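Local structure of protein PTHB1 (4YD8) at residues 243-248 against 271-276; 281-286 against 320-325. The protein is a subunit of the BBSome, thought to act as a coat complex sorting specific membrane proteins to primary cilia, and this chain holds its N-terminal seven-bladed beta-propeller. All blocks are in the same frame, centred on the assembly; numbering follows the deposited sequence. Where two conformers were deposited one is given.

Interaction 1: 243-248 against 271-276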
loop_
_atom_site.group_PDB
_atom_site.type_symbol
_atom_site.label_atom_id
_atom_site.label_comp_id
_atom_site.label_asym_id
_atom_site.label_seq_id
_atom_site.Cartn_x
_atom_site.Cartn_y
_atom_site.Cartn_z
ATOM N N LEU A 243 19.161 11.902 -0.191
ATOM C CA LEU A 243 18.593 13.251 -0.138
ATOM C C LEU A 243 18.172 13.535 1.296
ATOM O O LEU A 243 17.354 12.812 1.868
ATOM C CB LEU A 243 17.388 13.403 -1.086
ATOM C CG LEU A 243 16.676 14.764 -1.043
ATOM C CD1 LEU A 243 17.506 15.857 -1.710
ATOM C CD2 LEU A 243 15.281 14.701 -1.658
ATOM N N ASN A 244 18.731 14.579 1.897
ATOM C CA ASN A 244 18.269 14.943 3.224
ATOM C C ASN A 244 17.005 15.768 3.131
ATOM O O ASN A 244 17.019 16.857 2.560
ATOM C CB ASN A 244 19.328 15.717 4.000
ATOM C CG ASN A 244 19.003 15.785 5.474
ATOM O OD1 ASN A 244 18.032 16.421 5.871
ATOM N ND2 ASN A 244 19.787 15.092 6.287
ATOM N N ILE A 245 15.912 15.258 3.697
ATOM C CA ILE A 245 14.640 15.976 3.653
ATOM C C ILE A 245 14.312 16.698 4.960
ATOM O O ILE A 245 13.258 17.329 5.083
ATOM C CB ILE A 245 13.480 15.031 3.311
ATOM C CG1 ILE A 245 13.437 13.856 4.291
ATOM C CG2 ILE A 245 13.644 14.505 1.894
ATOM C CD1 ILE A 245 12.159 13.046 4.196
ATOM N N GLY A 246 15.195 16.565 5.947
ATOM C CA GLY A 246 15.108 17.348 7.168
ATOM C C GLY A 246 13.955 17.039 8.105
ATOM O O GLY A 246 13.655 17.833 8.996
ATOM N N GLU A 247 13.330 15.884 7.924
ATOM C CA GLU A 247 12.213 15.467 8.771
ATOM C C GLU A 247 12.024 13.972 8.646
ATOM O O GLU A 247 12.539 13.366 7.710
ATOM C CB GLU A 247 10.915 16.193 8.364
ATOM C CG GLU A 247 10.437 15.813 6.976
ATOM C CD GLU A 247 9.355 16.754 6.470
ATOM O OE1 GLU A 247 9.671 17.931 6.166
ATOM O OE2 GLU A 247 8.184 16.323 6.407
ATOM N N GLN A 248 11.268 13.380 9.564
ATOM C CA GLN A 248 10.968 11.952 9.481
ATOM C C GLN A 248 9.925 11.692 8.395
ATOM O O GLN A 248 9.004 12.493 8.198
ATOM C CB GLN A 248 10.477 11.412 10.830
ATOM C CG GLN A 248 11.478 11.567 11.972
ATOM C CD GLN A 248 12.762 10.762 11.767
ATOM O OE1 GLN A 248 12.742 9.639 11.249
ATOM N NE2 GLN A 248 13.883 11.327 12.198
ATOM N N ASN A 271 6.157 17.948 5.381
ATOM C CA ASN A 271 6.175 18.267 3.964
ATOM C C ASN A 271 5.845 17.055 3.125
ATOM O O ASN A 271 5.987 15.912 3.555
ATOM C CB ASN A 271 7.545 18.823 3.542
ATOM C CG ASN A 271 7.859 20.162 4.176
ATOM O OD1 ASN A 271 7.580 21.215 3.603
ATOM N ND2 ASN A 271 8.465 20.131 5.360
ATOM N N PHE A 272 5.416 17.327 1.910
ATOM C CA PHE A 272 5.147 16.304 0.933
ATOM C C PHE A 272 6.120 16.556 -0.225
ATOM O O PHE A 272 6.260 17.698 -0.690
ATOM C CB PHE A 272 3.647 16.398 0.577
ATOM C CG PHE A 272 3.264 15.909 -0.775
ATOM C CD1 PHE A 272 3.432 14.586 -1.127
ATOM C CD2 PHE A 272 2.594 16.751 -1.650
ATOM C CE1 PHE A 272 3.014 14.129 -2.371
ATOM C CE2 PHE A 272 2.169 16.306 -2.879
ATOM C CZ PHE A 272 2.380 14.993 -3.247
ATOM N N PHE A 273 6.819 15.511 -0.653
ATOM C CA PHE A 273 7.847 15.625 -1.686
ATOM C C PHE A 273 7.542 14.780 -2.921
ATOM O O PHE A 273 7.089 13.641 -2.814
ATOM C CB PHE A 273 9.220 15.172 -1.154
ATOM C CG PHE A 273 9.692 15.898 0.077
ATOM C CD1 PHE A 273 9.236 15.537 1.339
ATOM C CD2 PHE A 273 10.655 16.904 -0.021
ATOM C CE1 PHE A 273 9.709 16.202 2.501
ATOM C CE2 PHE A 273 11.141 17.556 1.121
ATOM C CZ PHE A 273 10.654 17.219 2.377
ATOM N N CYS A 274 7.848 15.323 -4.093
ATOM C CA CYS A 274 7.890 14.537 -5.314
ATOM C C CYS A 274 9.312 14.572 -5.854
ATOM O O CYS A 274 9.802 15.637 -6.222
ATOM C CB CYS A 274 6.901 15.082 -6.352
ATOM S SG CYS A 274 7.029 14.237 -7.947
ATOM N N LEU A 275 9.986 13.416 -5.874
ATOM C CA LEU A 275 11.373 13.331 -6.349
ATOM C C LEU A 275 11.473 12.746 -7.745
ATOM O O LEU A 275 10.674 11.873 -8.124
ATOM C CB LEU A 275 12.215 12.469 -5.399
ATOM C CG LEU A 275 12.065 12.737 -3.905
ATOM C CD1 LEU A 275 13.057 11.855 -3.128
ATOM C CD2 LEU A 275 12.279 14.215 -3.570
ATOM N N LYS A 276 12.447 13.232 -8.513
ATOM C CA LYS A 276 12.852 12.557 -9.749
ATOM C C LYS A 276 13.515 11.244 -9.374
ATOM O O LYS A 276 13.959 11.091 -8.235
ATOM C CB LYS A 276 13.813 13.417 -10.575
ATOM C CG LYS A 276 13.150 14.618 -11.225
ATOM C CD LYS A 276 14.170 15.613 -11.752
ATOM C CE LYS A 276 15.185 14.948 -12.662
ATOM N NZ LYS A 276 14.533 14.105 -13.702
#

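Interaction 2: 281-286 against 320-325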
loop_
_atom_site.group_PDB
_atom_site.type_symbol
_atom_site.label_atom_id
_atom_site.label_comp_id
_atom_site.label_asym_id
_atom_site.label_seq_id
_atom_site.Cartn_x
_atom_site.Cartn_y
_atom_site.Cartn_z
ATOM N N ILE A 281 14.803 16.807 -6.112
ATOM C CA ILE A 281 13.428 17.191 -5.853
ATOM C C ILE A 281 12.792 17.749 -7.118
ATOM O O ILE A 281 13.367 18.602 -7.790
ATOM C CB ILE A 281 13.327 18.230 -4.733
ATOM C CG1 ILE A 281 13.923 17.672 -3.442
ATOM C CG2 ILE A 281 11.884 18.571 -4.505
ATOM C CD1 ILE A 281 14.055 18.721 -2.348
ATOM N N ARG A 282 11.608 17.231 -7.458
ATOM C CA ARG A 282 10.841 17.772 -8.572
ATOM C C ARG A 282 9.914 18.879 -8.047
ATOM O O ARG A 282 9.861 19.973 -8.606
ATOM C CB ARG A 282 10.041 16.666 -9.278
ATOM C CG ARG A 282 9.392 17.103 -10.600
ATOM C CD ARG A 282 8.537 15.988 -11.221
ATOM N NE ARG A 282 9.309 15.016 -11.999
ATOM C CZ ARG A 282 9.445 13.735 -11.672
ATOM N NH1 ARG A 282 8.874 13.268 -10.575
ATOM N NH2 ARG A 282 10.154 12.919 -12.437
ATOM N N PHE A 283 9.187 18.585 -6.975
ATOM C CA PHE A 283 8.485 19.646 -6.247
ATOM C C PHE A 283 8.273 19.232 -4.795
ATOM O O PHE A 283 8.403 18.052 -4.437
ATOM C CB PHE A 283 7.142 20.037 -6.921
ATOM C CG PHE A 283 6.077 18.962 -6.889
ATOM C CD1 PHE A 283 5.424 18.632 -5.710
ATOM C CD2 PHE A 283 5.683 18.331 -8.064
ATOM C CE1 PHE A 283 4.433 17.655 -5.690
ATOM C CE2 PHE A 283 4.696 17.353 -8.046
ATOM C CZ PHE A 283 4.075 17.022 -6.860
HETATM N N MSE A 284 7.968 20.204 -3.948
HETATM C CA MSE A 284 7.640 19.904 -2.565
HETATM C C MSE A 284 6.644 20.929 -2.055
HETATM O O MSE A 284 6.529 22.030 -2.599
HETATM C CB MSE A 284 8.906 19.885 -1.692
HETATM C CG MSE A 284 9.465 21.251 -1.429
HETATM SE SE MSE A 284 11.076 21.191 -0.296
HETATM C CE MSE A 284 10.197 20.728 1.356
ATOM N N LYS A 285 5.904 20.545 -1.028
ATOM C CA LYS A 285 4.827 21.339 -0.495
ATOM C C LYS A 285 4.785 21.216 1.025
ATOM O O LYS A 285 4.706 20.102 1.544
ATOM C CB LYS A 285 3.504 20.857 -1.101
ATOM C CG LYS A 285 2.263 21.199 -0.299
ATOM C CD LYS A 285 1.937 22.662 -0.401
ATOM C CE LYS A 285 0.460 22.900 -0.099
ATOM N NZ LYS A 285 0.138 24.338 -0.243
ATOM N N LYS A 286 4.830 22.348 1.729
ATOM C CA LYS A 286 4.630 22.348 3.170
ATOM C C LYS A 286 3.173 22.047 3.483
ATOM O O LYS A 286 2.273 22.657 2.927
ATOM C CB LYS A 286 5.039 23.687 3.783
ATOM C CG LYS A 286 4.663 23.836 5.250
ATOM C CD LYS A 286 5.262 25.094 5.863
ATOM C CE LYS A 286 4.987 25.162 7.362
ATOM N NZ LYS A 286 5.432 23.915 8.051
ATOM N N GLN A 320 -3.546 18.467 -6.751
ATOM C CA GLN A 320 -2.937 18.319 -8.060
ATOM C C GLN A 320 -1.598 19.029 -7.989
ATOM O O GLN A 320 -1.556 20.253 -7.851
ATOM C CB GLN A 320 -3.812 18.914 -9.168
ATOM C CG GLN A 320 -3.229 18.679 -10.565
ATOM C CD GLN A 320 -4.158 19.155 -11.679
ATOM O OE1 GLN A 320 -5.070 19.942 -11.445
ATOM N NE2 GLN A 320 -3.930 18.670 -12.888
ATOM N N ASP A 321 -0.518 18.255 -8.073
ATOM C CA ASP A 321 0.836 18.731 -7.776
ATOM C C ASP A 321 0.819 19.280 -6.346
ATOM O O ASP A 321 0.608 18.500 -5.421
ATOM C CB ASP A 321 1.307 19.756 -8.824
ATOM C CG ASP A 321 1.446 19.138 -10.212
ATOM O OD1 ASP A 321 1.624 17.896 -10.290
ATOM O OD2 ASP A 321 1.374 19.883 -11.220
ATOM N N VAL A 322 0.988 20.586 -6.141
ATOM C CA VAL A 322 0.918 21.119 -4.776
ATOM C C VAL A 322 -0.360 21.924 -4.520
ATOM O O VAL A 322 -0.507 22.564 -3.478
ATOM C CB VAL A 322 2.160 22.021 -4.434
ATOM C CG1 VAL A 322 3.461 21.315 -4.824
ATOM C CG2 VAL A 322 2.069 23.381 -5.129
ATOM N N THR A 323 -1.298 21.882 -5.458
ATOM C CA THR A 323 -2.469 22.746 -5.368
ATOM C C THR A 323 -3.672 21.972 -4.819
ATOM O O THR A 323 -4.065 20.966 -5.381
ATOM C CB THR A 323 -2.817 23.342 -6.736
ATOM O OG1 THR A 323 -1.715 24.140 -7.199
ATOM C CG2 THR A 323 -4.079 24.229 -6.647
ATOM N N LEU A 324 -4.248 22.433 -3.714
ATOM C CA LEU A 324 -5.433 21.769 -3.164
ATOM C C LEU A 324 -6.628 21.899 -4.112
ATOM O O LEU A 324 -6.946 22.992 -4.576
ATOM C CB LEU A 324 -5.792 22.346 -1.797
ATOM C CG LEU A 324 -7.014 21.690 -1.150
ATOM C CD1 LEU A 324 -6.653 20.254 -0.762
ATOM C CD2 LEU A 324 -7.470 22.490 0.054
ATOM N N LYS A 325 -7.287 20.779 -4.396
ATOM C CA LYS A 325 -8.387 20.767 -5.367
ATOM C C LYS A 325 -9.723 20.368 -4.745
ATOM O O LYS A 325 -10.787 20.676 -5.287
ATOM C CB LYS A 325 -8.059 19.805 -6.517
ATOM C CG LYS A 325 -6.943 20.271 -7.430
ATOM C CD LYS A 325 -7.349 21.533 -8.180
ATOM C CE LYS A 325 -6.240 22.007 -9.113
ATOM N NZ LYS A 325 -6.612 23.290 -9.797
#

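Interaction 1: 243-248 against 271-276
Side chains of L243, I245 and E247 meet those of L275, F273 and N271 in a largely buried interface between two consecutive blades of the seven-bladed beta-propeller. Segment 243-248 holds the end of strand 241-244, the last of its blade, and the loop leading to strand 249-255; strand 271-275 belongs to the following blade. They run nearly antiparallel, but the CA atoms of I245 and F273 are 8.6 Å from each other, so side chains bridge the gap. At one end L243 and L275 touch tip to tip, CD2 to CD2 at 3.6 Å. In the middle I245 lies over the phenyl ring of F273: its CG2 makes a CH-pi contact 4.1 Å from the ring centroid, while E247 OE1 lies at the ring edge. CG of E247 stands between its backbone N and carbonyl carbon (chi1 66°), and the chain runs on extended to N271. There the carboxylate, 55° from the amide plane, clasps N271 with both oxygens, each through its syn lone pair; OE2 also accepts from the backbone N of R270. OE2 takes the backbone N of N271 at 2.8 Å, and OE1 takes ND2 of N271 at 2.6 Å, 16° out of the amide plane.

Interaction 2: 281-286 against 320-325
D321 and V322, the central pair of a type II' beta turn from Q320 to T323, rest on F283 and K285 of strand 281-286, the outermost strand of the preceding propeller blade; the turn is the hairpin bend between strands 315-320 and 323-329. V322 sits between F283 and K285, which both leave the backbone toward the turn. Its CG1 is the main point of contact, 3.4 Å from F283 CD1 and 3.8 Å from K285 CB. V322 and the phenyl group pass each other in opposite directions. With chi1 at 67°, CG of F283 stands between its backbone N and carbonyl carbon, and the phenyl ring crosses the D321 side chain at about a right angle, CZ 3.8 Å from D321 CA and D321 CB over one face. The carboxylate of D321 is tilted 54° from the ring; OD1 comes to 3.8 Å from F283 CE2, while its hydrogen bond is with the backbone N of I305. K285 bends at chi2 (73°), which carries its aliphatic chain across V322 and puts CE 3.5 Å from V322 O. No hydrogen bond joins the two segments; this surface contact is mostly apolar, with the K285 chain end lying near V322 O. Behind it, strand 281-286 pairs with 271-275, where R282 and F283 both face C274 in a classic beta bulge, while the turn lies against the 304-305 region leading into strand 306-311.

How the interactions relate
Interactions 1 and 2 are successive blade-to-blade contacts of the propeller, on either side of the blade formed by strands 249-255, 263-268, 271-275 and 281-286. Their centres lie about 12 Å apart. Strand 271-275 faces the preceding blade in interaction 1, and its sheet neighbour 281-286 faces the following one in interaction 2. The two strands are joined by probable backbone hydrogen bonds, R282 N to C274 O at 2.7 Å and C274 N to F283 O at 2.8 Å. Interaction 1 is buried and includes polar bonds; interaction 2 lies at the surface, and no hydrogen bond crosses between its two segments. Both are away from G145, the site critical for protein stability.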